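Local coordinates for conserved uncharacterized protein (predicted phosphoesterase COG0622) (Streptococcus pneumoniae, PDB 3CK2), which is an uncharacterised member of the calcineurin-like phosphoesterase superfamily that binds two manganese ions and probably hydrolyses phosphate esters, at residues I10-H16 against V36-S42; Q82-H86 against L110-L114; H113-P117 against N129-Q135. All blocks are in the same frame, centred on the assembly; numbering follows the deposited sequence.

In the fold
All three contacts join loops at the strand ends where two manganese ions sit. Interaction 1 is the most buried: it pairs strands 7-12 and 35-38 of the six-stranded sheet and carries their bonding pattern on into the metal-binding loops. Interaction 2 is also buried but lies in the five-stranded sheet, where the pairing soon gives way to packed histidine rings. Interaction 3, only partly buried, is held across by one imidazole-to-carbonyl bond and a bridging water, with no backbone-to-backbone hydrogen bond between its segments. D41 of interaction 1 bridges both ions. Interactions 2 and 3 share H113 and L114, while N39 ties interaction 1 to H84 and Y111, and S132 bonds to the carbonyl of D14.

Interaction 1: I10-H16 against V36-S42; sequences IVMSDSH and VFHNGDS. With MN (manganese (II) ion), chain B.
D14 and D41 meet at a manganese ion, each giving it one carboxylate oxygen: D14 OD1 binds at 2.1 Å and D41 OD2 at 2.2 Å. The carboxylate planes are almost perpendicular (86°), with D14 OD1 3.1 Å from D41 OD2. H16 adds NE2 at 2.3 Å, and one face of its ring lies over the carbonyl oxygen of D41. Two waters and H115 complete this site, while D41 OD2 also binds the second manganese, bridging the two ions. Behind the ligands, S13 OG bonds to D14 OD2 at 2.6 Å from above the carboxylate plane, D41 OD1 bonds to M61 N, and E43 takes H16 ND1. Backbone bonds from D14 N to G40 O and H16 N to D41 O hold the loops together. These loops follow the parallel strands 7-12 and 35-38 of a beta-alpha-beta unit, the D-x-H and G-D elements familiar from calcineurin-like phosphoesterases. Further out, H38 is fixed at both nitrogens: NE2 hydrogen-bonds with S15 OG at 2.6 Å, and ND1 accepts from G40 N close to the ring plane. Along the strands, M12 N donates to F37 O at 2.7 Å, and selenomethionine M12 lays CG 3.7 Å from H38 CD2.

Interaction 2: Q82-H86 against L110-L114; sequences QTHGH and LYGHL
Parallel strand pairing that opens into a cluster of histidines joins Q82-H86 to L110-L114, at the ends of neighbouring strands 78-83 and 108-110 in the five-stranded sheet. Two backbone bonds hold the main chains: T83 N donates to L110 O at 2.9 Å, and G112 N to H84 O at 2.8 Å, the latter tilted from the carbonyl plane. Between them Y111 CA comes within 3.0 Å of T83 O in a CA-H...O contact. Past this point the side chains take over. H113 CB sits over the H84 ring, 3.7 Å from its centroid, and H113 N covers the same imidazole nearer its rim. CG of H113 is anti to the backbone N (chi1 -169°), beside the carbonyl carbon; from there ND1 lies 3.3 Å from H84 NE2, which meets the H113 ring at its edge. Both nitrogens bind the second manganese with D41 and N60, in a two-metal centre of the kind found in calcineurin-like phosphoesterases; the ring planes are 65° apart. H84 ND1 is held by the carbonyl oxygen of N39, which fixes the rotation of that metal ligand. H86 CB rests almost centrally on one face of the H113 ring, 3.8 Å from its centroid.

Interaction 3: H113-P117 against N129-Q135; sequences HLHVP and NPGSISQ. With MN (manganese (II) ion), chain B.
A chi1 of -62° sets CG of H115 beside its backbone N, and CG of Q135 is placed likewise; the two side chains lie side by side pointing the same way, with ring and amide planes 42° apart. The imidazole is fixed at both nitrogens. ND1 donates to Q135 O at 2.7 Å, a bond lying in the carbonyl plane but tilted 17° from the ring plane, while NE2 binds manganese at 2.2 Å. This second-shell carbonyl would tend to make the imidazole a stronger electron donor to the metal. At the ring edge Q135 NE2 lies 3.3 Å from H115 CE1, and S132 CB packs 3.7 Å from H115 CG. S132 OG accepts from Q135 N and S134 N, an ST motif, and also hydrogen-bonds to D14 O. N129 OD1 receives G131 N in an Asx turn; a water donates a hydrogen bond to the same oxygen and accepts one from H115 N at 2.9 Å, bridging the segments. The H-x-H loop of calcineurin-like phosphoesterases, here H113 to H115, connects strand 108-110 to strand 117-122 in sequence and packs against the end of strand 125-130, which lies between them in the sheet; P130 touches V11 of strand 7-12 and I133 packs on helix 19-29.

Interaction 1: I10-H16 against V36-S42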
ATOM      1  N   ILE A  10      -4.530   1.561   5.968  1.00 18.99           N
ATOM      2  CA  ILE A  10      -3.476   0.587   6.273  1.00 19.27           C
ATOM      3  C   ILE A  10      -3.103  -0.084   4.962  1.00 20.24           C
ATOM      4  O   ILE A  10      -3.996  -0.553   4.217  1.00 21.56           O
ATOM      5  CB  ILE A  10      -3.916  -0.480   7.358  1.00 19.00           C
ATOM      6  CG1 ILE A  10      -4.218   0.206   8.712  1.00 17.56           C
ATOM      7  CG2 ILE A  10      -2.799  -1.560   7.543  1.00 18.89           C
ATOM      8  CD1 ILE A  10      -2.939   0.927   9.392  1.00 13.63           C
ATOM      9  N   VAL A  11      -1.797  -0.064   4.657  1.00 20.98           N
ATOM     10  CA  VAL A  11      -1.251  -0.573   3.399  1.00 20.55           C
ATOM     11  C   VAL A  11      -0.152  -1.586   3.711  1.00 21.24           C
ATOM     12  O   VAL A  11       0.778  -1.265   4.460  1.00 21.06           O
ATOM     13  CB  VAL A  11      -0.661   0.585   2.539  1.00 19.84           C
ATOM     14  CG1 VAL A  11      -0.299   0.078   1.132  1.00 17.48           C
ATOM     15  CG2 VAL A  11      -1.647   1.769   2.473  1.00 19.35           C
HETATM   16  N   MSE A  12      -0.245  -2.788   3.132  1.00 22.20           N
HETATM   17  CA  MSE A  12       0.850  -3.779   3.198  1.00 22.85           C
HETATM   18  C   MSE A  12       1.099  -4.398   1.825  1.00 21.46           C
HETATM   19  O   MSE A  12       0.409  -4.101   0.881  1.00 21.45           O
HETATM   20  CB  MSE A  12       0.550  -4.861   4.246  1.00 23.29           C
HETATM   21  CG  MSE A  12      -0.663  -5.679   3.890  1.00 25.56           C
HETATM   22 SE   MSE A  12      -1.082  -7.084   5.167  0.80 30.60          SE
HETATM   23  CE  MSE A  12      -3.001  -7.120   4.826  1.00 22.26           C
ATOM     24  N   SER A  13       2.112  -5.245   1.719  1.00 21.14           N
ATOM     25  CA  SER A  13       2.558  -5.768   0.441  1.00 20.84           C
ATOM     26  C   SER A  13       3.625  -6.801   0.598  1.00 20.55           C
ATOM     27  O   SER A  13       4.414  -6.760   1.543  1.00 18.96           O
ATOM     28  CB  SER A  13       3.131  -4.644  -0.441  1.00 21.38           C
ATOM     29  OG  SER A  13       3.256  -5.041  -1.792  1.00 20.52           O
ATOM     30  N   ASP A  14       3.678  -7.708  -0.390  1.00 21.45           N
ATOM     31  CA  ASP A  14       4.829  -8.622  -0.561  1.00 20.74           C
ATOM     32  C   ASP A  14       5.027  -9.454   0.716  1.00 20.94           C
ATOM     33  O   ASP A  14       6.132  -9.548   1.286  1.00 20.86           O
ATOM     34  CB  ASP A  14       6.087  -7.848  -0.969  1.00 20.12           C
ATOM     35  CG  ASP A  14       5.989  -7.258  -2.372  1.00 20.09           C
ATOM     36  OD1 ASP A  14       6.381  -7.978  -3.349  1.00 16.43           O
ATOM     37  OD2 ASP A  14       5.567  -6.065  -2.491  1.00 19.78           O
ATOM     38  N   SER A  15       3.916 -10.090   1.102  1.00 20.93           N
ATOM     39  CA  SER A  15       3.794 -10.970   2.266  1.00 20.31           C
ATOM     40  C   SER A  15       4.272 -12.422   1.999  1.00 19.78           C
ATOM     41  O   SER A  15       4.639 -13.114   2.917  1.00 19.50           O
ATOM     42  CB  SER A  15       2.344 -10.940   2.782  1.00 20.42           C
ATOM     43  OG  SER A  15       1.397 -11.040   1.737  1.00 21.13           O
ATOM     44  N   HIS A  16       4.254 -12.854   0.744  1.00 19.57           N
ATOM     45  CA  HIS A  16       4.982 -14.033   0.254  1.00 19.38           C
ATOM     46  C   HIS A  16       4.750 -15.325   1.032  1.00 19.24           C
ATOM     47  O   HIS A  16       5.685 -15.949   1.560  1.00 18.13           O
ATOM     48  CB  HIS A  16       6.492 -13.721   0.090  1.00 19.34           C
ATOM     49  CG  HIS A  16       6.790 -12.903  -1.134  1.00 17.70           C
ATOM     50  ND1 HIS A  16       6.765 -13.434  -2.407  1.00 14.37           N
ATOM     51  CD2 HIS A  16       7.041 -11.591  -1.280  1.00 17.23           C
ATOM     52  CE1 HIS A  16       7.008 -12.485  -3.284  1.00 17.61           C
ATOM     53  NE2 HIS A  16       7.171 -11.350  -2.627  1.00 18.84           N
ATOM     54  N   VAL A  36      -8.134  -1.043   4.125  1.00 22.18           N
ATOM     55  CA  VAL A  36      -6.934  -1.826   4.270  1.00 22.23           C
ATOM     56  C   VAL A  36      -6.534  -2.309   2.894  1.00 22.67           C
ATOM     57  O   VAL A  36      -7.349  -2.896   2.195  1.00 23.58           O
ATOM     58  CB  VAL A  36      -7.113  -3.006   5.279  1.00 23.14           C
ATOM     59  CG1 VAL A  36      -5.802  -3.837   5.398  1.00 19.19           C
ATOM     60  CG2 VAL A  36      -7.531  -2.471   6.647  1.00 22.66           C
ATOM     61  N   PHE A  37      -5.266  -2.080   2.517  1.00 22.57           N
ATOM     62  CA  PHE A  37      -4.750  -2.441   1.171  1.00 22.41           C
ATOM     63  C   PHE A  37      -3.595  -3.435   1.188  1.00 22.02           C
ATOM     64  O   PHE A  37      -2.698  -3.347   2.023  1.00 22.63           O
ATOM     65  CB  PHE A  37      -4.245  -1.189   0.435  1.00 22.07           C
ATOM     66  CG  PHE A  37      -5.283  -0.166   0.241  1.00 22.05           C
ATOM     67  CD1 PHE A  37      -6.027  -0.147  -0.916  1.00 20.68           C
ATOM     68  CD2 PHE A  37      -5.542   0.774   1.231  1.00 21.41           C
ATOM     69  CE1 PHE A  37      -7.002   0.788  -1.110  1.00 21.64           C
ATOM     70  CE2 PHE A  37      -6.542   1.713   1.046  1.00 24.08           C
ATOM     71  CZ  PHE A  37      -7.277   1.713  -0.140  1.00 22.76           C
ATOM     72  N   HIS A  38      -3.567  -4.321   0.205  1.00 21.60           N
ATOM     73  CA  HIS A  38      -2.434  -5.228   0.030  1.00 21.33           C
ATOM     74  C   HIS A  38      -2.019  -5.086  -1.416  1.00 21.36           C
ATOM     75  O   HIS A  38      -2.839  -5.228  -2.284  1.00 22.38           O
ATOM     76  CB  HIS A  38      -2.824  -6.660   0.388  1.00 21.07           C
ATOM     77  CG  HIS A  38      -1.679  -7.608   0.446  1.00 19.92           C
ATOM     78  ND1 HIS A  38      -0.842  -7.836  -0.625  1.00 19.72           N
ATOM     79  CD2 HIS A  38      -1.259  -8.428   1.435  1.00 20.88           C
ATOM     80  CE1 HIS A  38       0.068  -8.726  -0.277  1.00 22.71           C
ATOM     81  NE2 HIS A  38      -0.149  -9.088   0.977  1.00 20.52           N
ATOM     82  N   ASN A  39      -0.755  -4.767  -1.677  1.00 21.36           N
ATOM     83  CA  ASN A  39      -0.317  -4.394  -3.023  1.00 21.19           C
ATOM     84  C   ASN A  39       0.304  -5.555  -3.823  1.00 21.32           C
ATOM     85  O   ASN A  39       0.966  -5.349  -4.843  1.00 20.41           O
ATOM     86  CB  ASN A  39       0.643  -3.201  -2.943  1.00 21.21           C
ATOM     87  CG  ASN A  39       0.028  -1.985  -2.264  1.00 20.99           C
ATOM     88  OD1 ASN A  39      -1.203  -1.862  -2.192  1.00 22.40           O
ATOM     89  ND2 ASN A  39       0.894  -1.060  -1.772  1.00 17.29           N
ATOM     90  N   GLY A  40       0.077  -6.771  -3.327  1.00 22.01           N
ATOM     91  CA  GLY A  40       0.359  -7.993  -4.050  1.00 21.63           C
ATOM     92  C   GLY A  40       1.572  -8.779  -3.599  1.00 21.87           C
ATOM     93  O   GLY A  40       2.297  -8.423  -2.660  1.00 22.05           O
ATOM     94  N   ASP A  41       1.793  -9.861  -4.332  1.00 22.59           N
ATOM     95  CA  ASP A  41       2.776 -10.898  -4.007  1.00 21.98           C
ATOM     96  C   ASP A  41       2.477 -11.491  -2.637  1.00 22.00           C
ATOM     97  O   ASP A  41       3.352 -11.608  -1.794  1.00 23.46           O
ATOM     98  CB  ASP A  41       4.177 -10.323  -4.081  1.00 21.71           C
ATOM     99  CG  ASP A  41       4.810 -10.474  -5.417  1.00 19.48           C
ATOM    100  OD1 ASP A  41       4.140 -10.888  -6.365  1.00 15.09           O
ATOM    101  OD2 ASP A  41       6.030 -10.167  -5.488  1.00 20.59           O
ATOM    102  N   SER A  42       1.219 -11.841  -2.409  1.00 21.83           N
ATOM    103  CA  SER A  42       0.815 -12.546  -1.185  1.00 21.71           C
ATOM    104  C   SER A  42       1.071 -14.042  -1.279  1.00 21.71           C
ATOM    105  O   SER A  42       1.347 -14.707  -0.264  1.00 21.24           O
ATOM    106  CB  SER A  42      -0.669 -12.285  -0.858  1.00 21.85           C
ATOM    107  OG  SER A  42      -1.524 -12.709  -1.873  1.00 20.67           O
TER
HETATM  108 MN    MN B 201       7.594  -9.537  -4.047  0.80 18.33          MN
HETATM  109  O   HOH W   1       0.571 -13.533   2.297  1.00 27.62           O
HETATM  110  O   HOH W   2       9.019 -10.993  -4.896  1.00 18.54           O
HETATM  111  O   HOH W   3       8.427  -8.370  -5.717  1.00 20.43           O

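Interaction 2: Q82-H86 against L110-L114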
ATOM      1  N   GLN A  82      -3.865   1.851  -7.082  1.00 23.69           N
ATOM      2  CA  GLN A  82      -3.154   0.754  -6.485  1.00 24.04           C
ATOM      3  C   GLN A  82      -2.750  -0.239  -7.560  1.00 23.93           C
ATOM      4  O   GLN A  82      -3.575  -0.678  -8.370  1.00 24.02           O
ATOM      5  CB  GLN A  82      -4.095   0.069  -5.509  1.00 24.31           C
ATOM      6  CG  GLN A  82      -3.493  -0.975  -4.661  1.00 24.71           C
ATOM      7  CD  GLN A  82      -4.510  -1.736  -3.854  1.00 24.35           C
ATOM      8  OE1 GLN A  82      -5.735  -1.578  -4.037  1.00 25.99           O
ATOM      9  NE2 GLN A  82      -4.017  -2.600  -2.974  1.00 21.33           N
ATOM     10  N   THR A  83      -1.483  -0.612  -7.545  1.00 23.65           N
ATOM     11  CA  THR A  83      -0.957  -1.607  -8.481  1.00 23.68           C
ATOM     12  C   THR A  83       0.251  -2.238  -7.833  1.00 23.24           C
ATOM     13  O   THR A  83       0.797  -1.676  -6.886  1.00 23.50           O
ATOM     14  CB  THR A  83      -0.628  -0.959  -9.881  1.00 23.31           C
ATOM     15  OG1 THR A  83      -0.493  -1.977 -10.862  1.00 24.28           O
ATOM     16  CG2 THR A  83       0.639  -0.118  -9.862  1.00 24.10           C
ATOM     17  N   HIS A  84       0.668  -3.415  -8.298  1.00 23.71           N
ATOM     18  CA  HIS A  84       1.915  -4.001  -7.782  1.00 23.08           C
ATOM     19  C   HIS A  84       3.134  -3.205  -8.217  1.00 22.35           C
ATOM     20  O   HIS A  84       3.913  -2.769  -7.393  1.00 22.95           O
ATOM     21  CB  HIS A  84       2.045  -5.464  -8.161  1.00 23.19           C
ATOM     22  CG  HIS A  84       3.156  -6.185  -7.458  1.00 23.35           C
ATOM     23  ND1 HIS A  84       3.164  -6.384  -6.092  1.00 24.33           N
ATOM     24  CD2 HIS A  84       4.273  -6.796  -7.936  1.00 23.66           C
ATOM     25  CE1 HIS A  84       4.233  -7.096  -5.760  1.00 24.10           C
ATOM     26  NE2 HIS A  84       4.923  -7.358  -6.855  1.00 25.18           N
ATOM     27  N   GLY A  85       3.289  -2.996  -9.510  1.00 23.17           N
ATOM     28  CA  GLY A  85       4.368  -2.129 -10.054  1.00 23.23           C
ATOM     29  C   GLY A  85       5.134  -2.739 -11.211  1.00 23.14           C
ATOM     30  O   GLY A  85       5.659  -2.027 -12.029  1.00 23.19           O
ATOM     31  N   HIS A  86       5.150  -4.064 -11.284  1.00 23.21           N
ATOM     32  CA  HIS A  86       5.870  -4.793 -12.319  1.00 23.84           C
ATOM     33  C   HIS A  86       5.387  -4.509 -13.735  1.00 24.75           C
ATOM     34  O   HIS A  86       6.186  -4.543 -14.701  1.00 25.96           O
ATOM     35  CB  HIS A  86       5.837  -6.319 -12.034  1.00 23.87           C
ATOM     36  CG  HIS A  86       4.475  -6.937 -12.080  1.00 22.51           C
ATOM     37  ND1 HIS A  86       3.486  -6.607 -11.185  1.00 24.35           N
ATOM     38  CD2 HIS A  86       3.961  -7.925 -12.856  1.00 23.98           C
ATOM     39  CE1 HIS A  86       2.403  -7.325 -11.441  1.00 22.78           C
ATOM     40  NE2 HIS A  86       2.669  -8.147 -12.438  1.00 22.46           N
ATOM     41  N   LEU A 110      -0.583   3.677  -4.676  1.00 20.99           N
ATOM     42  CA  LEU A 110      -0.056   2.617  -3.843  1.00 20.89           C
ATOM     43  C   LEU A 110       0.574   1.576  -4.739  1.00 20.36           C
ATOM     44  O   LEU A 110      -0.026   1.168  -5.714  1.00 19.78           O
ATOM     45  CB  LEU A 110      -1.193   1.965  -3.048  1.00 20.60           C
ATOM     46  CG  LEU A 110      -1.912   2.839  -2.022  1.00 21.75           C
ATOM     47  CD1 LEU A 110      -3.048   2.020  -1.344  1.00 18.84           C
ATOM     48  CD2 LEU A 110      -0.910   3.418  -0.973  1.00 16.73           C
ATOM     49  N   TYR A 111       1.792   1.160  -4.397  1.00 20.57           N
ATOM     50  CA  TYR A 111       2.523   0.149  -5.166  1.00 20.52           C
ATOM     51  C   TYR A 111       3.331  -0.809  -4.209  1.00 20.82           C
ATOM     52  O   TYR A 111       3.444  -0.561  -3.003  1.00 19.98           O
ATOM     53  CB  TYR A 111       3.376   0.825  -6.292  1.00 20.38           C
ATOM     54  CG  TYR A 111       4.573   1.596  -5.830  1.00 19.93           C
ATOM     55  CD1 TYR A 111       5.839   1.048  -5.903  1.00 20.30           C
ATOM     56  CD2 TYR A 111       4.457   2.885  -5.340  1.00 21.19           C
ATOM     57  CE1 TYR A 111       6.966   1.750  -5.457  1.00 20.48           C
ATOM     58  CE2 TYR A 111       5.596   3.597  -4.866  1.00 21.33           C
ATOM     59  CZ  TYR A 111       6.837   3.014  -4.931  1.00 20.54           C
ATOM     60  OH  TYR A 111       7.965   3.698  -4.494  1.00 22.31           O
ATOM     61  N   GLY A 112       3.800  -1.935  -4.766  1.00 20.69           N
ATOM     62  CA  GLY A 112       4.630  -2.886  -4.069  1.00 20.11           C
ATOM     63  C   GLY A 112       5.865  -3.210  -4.912  1.00 20.21           C
ATOM     64  O   GLY A 112       6.555  -2.310  -5.391  1.00 21.22           O
ATOM     65  N   HIS A 113       6.164  -4.502  -5.029  1.00 19.53           N
ATOM     66  CA  HIS A 113       7.142  -5.062  -5.954  1.00 18.98           C
ATOM     67  C   HIS A 113       8.594  -4.900  -5.481  1.00 18.95           C
ATOM     68  O   HIS A 113       9.345  -5.890  -5.496  1.00 18.51           O
ATOM     69  CB  HIS A 113       6.913  -4.559  -7.389  1.00 18.98           C
ATOM     70  CG  HIS A 113       7.712  -5.288  -8.427  1.00 17.98           C
ATOM     71  ND1 HIS A 113       7.694  -6.659  -8.561  1.00 17.98           N
ATOM     72  CD2 HIS A 113       8.554  -4.832  -9.382  1.00 17.12           C
ATOM     73  CE1 HIS A 113       8.506  -7.019  -9.542  1.00 16.80           C
ATOM     74  NE2 HIS A 113       9.041  -5.925 -10.054  1.00 17.36           N
ATOM     75  N   LEU A 114       8.974  -3.687  -5.046  1.00 18.95           N
ATOM     76  CA  LEU A 114      10.383  -3.358  -4.666  1.00 18.37           C
ATOM     77  C   LEU A 114      10.855  -3.853  -3.283  1.00 17.82           C
ATOM     78  O   LEU A 114      12.053  -4.002  -3.054  1.00 17.23           O
ATOM     79  CB  LEU A 114      10.616  -1.863  -4.786  1.00 18.37           C
ATOM     80  CG  LEU A 114      10.286  -1.255  -6.179  1.00 19.25           C
ATOM     81  CD1 LEU A 114      10.531   0.225  -6.131  1.00 19.77           C
ATOM     82  CD2 LEU A 114      11.076  -1.884  -7.368  1.00 16.80           C
TER

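Interaction 3: H113-P117 against N129-Q135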
ATOM      1  N   HIS A 113       6.164  -4.502  -5.029  1.00 19.53           N
ATOM      2  CA  HIS A 113       7.142  -5.062  -5.954  1.00 18.98           C
ATOM      3  C   HIS A 113       8.594  -4.900  -5.481  1.00 18.95           C
ATOM      4  O   HIS A 113       9.345  -5.890  -5.496  1.00 18.51           O
ATOM      5  CB  HIS A 113       6.913  -4.559  -7.389  1.00 18.98           C
ATOM      6  CG  HIS A 113       7.712  -5.288  -8.427  1.00 17.98           C
ATOM      7  ND1 HIS A 113       7.694  -6.659  -8.561  1.00 17.98           N
ATOM      8  CD2 HIS A 113       8.554  -4.832  -9.382  1.00 17.12           C
ATOM      9  CE1 HIS A 113       8.506  -7.019  -9.542  1.00 16.80           C
ATOM     10  NE2 HIS A 113       9.041  -5.925 -10.054  1.00 17.36           N
ATOM     11  N   LEU A 114       8.974  -3.687  -5.046  1.00 18.95           N
ATOM     12  CA  LEU A 114      10.383  -3.358  -4.666  1.00 18.37           C
ATOM     13  C   LEU A 114      10.855  -3.853  -3.283  1.00 17.82           C
ATOM     14  O   LEU A 114      12.053  -4.002  -3.054  1.00 17.23           O
ATOM     15  CB  LEU A 114      10.616  -1.863  -4.786  1.00 18.37           C
ATOM     16  CG  LEU A 114      10.286  -1.255  -6.179  1.00 19.25           C
ATOM     17  CD1 LEU A 114      10.531   0.225  -6.131  1.00 19.77           C
ATOM     18  CD2 LEU A 114      11.076  -1.884  -7.368  1.00 16.80           C
ATOM     19  N   HIS A 115       9.898  -4.136  -2.382  1.00 17.37           N
ATOM     20  CA  HIS A 115      10.188  -4.556  -1.012  1.00 16.83           C
ATOM     21  C   HIS A 115      10.971  -3.481  -0.232  1.00 16.48           C
ATOM     22  O   HIS A 115      11.680  -3.797   0.713  1.00 14.97           O
ATOM     23  CB  HIS A 115      10.971  -5.881  -0.971  1.00 16.02           C
ATOM     24  CG  HIS A 115      10.260  -7.076  -1.553  1.00 16.50           C
ATOM     25  ND1 HIS A 115      10.495  -8.359  -1.095  1.00 16.75           N
ATOM     26  CD2 HIS A 115       9.395  -7.202  -2.593  1.00 15.00           C
ATOM     27  CE1 HIS A 115       9.776  -9.212  -1.802  1.00 16.90           C
ATOM     28  NE2 HIS A 115       9.088  -8.539  -2.712  1.00 18.63           N
ATOM     29  N   VAL A 116      10.826  -2.220  -0.645  1.00 16.74           N
ATOM     30  CA  VAL A 116      11.526  -1.085  -0.048  1.00 16.68           C
ATOM     31  C   VAL A 116      10.480  -0.049   0.407  1.00 16.57           C
ATOM     32  O   VAL A 116       9.718   0.458  -0.418  1.00 18.75           O
ATOM     33  CB  VAL A 116      12.573  -0.435  -1.045  1.00 16.59           C
ATOM     34  CG1 VAL A 116      13.183   0.837  -0.449  1.00 13.25           C
ATOM     35  CG2 VAL A 116      13.710  -1.432  -1.403  1.00 15.65           C
ATOM     36  N   PRO A 117      10.463   0.315   1.704  1.00 15.89           N
ATOM     37  CA  PRO A 117       9.496   1.363   2.117  1.00 15.67           C
ATOM     38  C   PRO A 117       9.806   2.752   1.543  1.00 14.51           C
ATOM     39  O   PRO A 117      10.933   3.190   1.620  1.00 15.78           O
ATOM     40  CB  PRO A 117       9.655   1.396   3.650  1.00 15.81           C
ATOM     41  CG  PRO A 117      11.066   0.962   3.879  1.00 15.65           C
ATOM     42  CD  PRO A 117      11.310  -0.111   2.836  1.00 15.87           C
ATOM     43  N   ASN A 129       5.164   2.951  -1.178  1.00 20.32           N
ATOM     44  CA  ASN A 129       5.413   1.529  -1.060  1.00 20.26           C
ATOM     45  C   ASN A 129       5.486   1.279   0.432  1.00 19.68           C
ATOM     46  O   ASN A 129       6.307   1.905   1.141  1.00 18.34           O
ATOM     47  CB  ASN A 129       6.718   1.142  -1.772  1.00 20.48           C
ATOM     48  CG  ASN A 129       6.912  -0.377  -1.866  1.00 21.61           C
ATOM     49  OD1 ASN A 129       6.645  -1.106  -0.918  1.00 22.44           O
ATOM     50  ND2 ASN A 129       7.388  -0.846  -3.011  1.00 21.64           N
ATOM     51  N   PRO A 130       4.632   0.382   0.939  1.00 19.02           N
ATOM     52  CA  PRO A 130       4.668   0.165   2.386  1.00 18.88           C
ATOM     53  C   PRO A 130       5.904  -0.607   2.890  1.00 18.81           C
ATOM     54  O   PRO A 130       6.019  -0.790   4.071  1.00 17.71           O
ATOM     55  CB  PRO A 130       3.388  -0.654   2.628  1.00 19.23           C
ATOM     56  CG  PRO A 130       3.244  -1.459   1.373  1.00 18.48           C
ATOM     57  CD  PRO A 130       3.634  -0.493   0.279  1.00 19.87           C
ATOM     58  N   GLY A 131       6.808  -1.015   1.989  1.00 19.05           N
ATOM     59  CA  GLY A 131       7.816  -2.026   2.248  1.00 19.04           C
ATOM     60  C   GLY A 131       7.273  -3.423   2.044  1.00 19.72           C
ATOM     61  O   GLY A 131       6.119  -3.612   1.613  1.00 21.04           O
ATOM     62  N   SER A 132       8.101  -4.428   2.350  1.00 19.85           N
ATOM     63  CA  SER A 132       7.654  -5.819   2.443  1.00 18.92           C
ATOM     64  C   SER A 132       7.418  -6.266   3.903  1.00 18.86           C
ATOM     65  O   SER A 132       8.299  -6.160   4.765  1.00 18.30           O
ATOM     66  CB  SER A 132       8.619  -6.753   1.725  1.00 18.98           C
ATOM     67  OG  SER A 132       8.256  -8.099   1.979  1.00 18.10           O
ATOM     68  N   ILE A 133       6.218  -6.797   4.167  1.00 18.73           N
ATOM     69  CA  ILE A 133       5.870  -7.257   5.511  1.00 18.23           C
ATOM     70  C   ILE A 133       6.534  -8.614   5.833  1.00 18.71           C
ATOM     71  O   ILE A 133       6.417  -9.077   6.947  1.00 18.48           O
ATOM     72  CB  ILE A 133       4.290  -7.267   5.708  1.00 18.86           C
ATOM     73  CG1 ILE A 133       3.881  -7.200   7.195  1.00 18.79           C
ATOM     74  CG2 ILE A 133       3.562  -8.419   4.911  1.00 16.94           C
ATOM     75  CD1 ILE A 133       2.382  -6.921   7.383  1.00 17.03           C
ATOM     76  N   SER A 134       7.205  -9.261   4.853  1.00 18.66           N
ATOM     77  CA  SER A 134       7.877 -10.561   5.061  1.00 17.57           C
ATOM     78  C   SER A 134       9.303 -10.639   4.563  1.00 17.31           C
ATOM     79  O   SER A 134      10.042 -11.420   5.084  1.00 17.88           O
ATOM     80  CB  SER A 134       7.105 -11.687   4.381  1.00 17.42           C
ATOM     81  OG  SER A 134       5.825 -11.774   4.922  1.00 18.52           O
ATOM     82  N   GLN A 135       9.686  -9.870   3.543  1.00 17.93           N
ATOM     83  CA  GLN A 135      10.989 -10.019   2.869  1.00 17.77           C
ATOM     84  C   GLN A 135      11.565  -8.655   2.565  1.00 18.89           C
ATOM     85  O   GLN A 135      11.577  -8.208   1.397  1.00 19.88           O
ATOM     86  CB  GLN A 135      10.803 -10.738   1.534  1.00 18.97           C
ATOM     87  CG  GLN A 135      10.482 -12.213   1.662  1.00 17.41           C
ATOM     88  CD  GLN A 135      10.341 -12.913   0.352  1.00 17.89           C
ATOM     89  OE1 GLN A 135      10.036 -14.106   0.328  1.00 19.15           O
ATOM     90  NE2 GLN A 135      10.561 -12.211  -0.743  1.00 16.92           N
TER
HETATM   91 MN    MN B 201       7.594  -9.537  -4.047  0.80 18.33          MN
HETATM   92  O   HOH W   3       8.427  -8.370  -5.717  1.00 20.43           O
HETATM   93  O   HOH W   4       7.110  -3.692  -1.810  1.00 21.69           O
HETATM   94  O   HOH W   2       9.019 -10.993  -4.896  1.00 18.54           O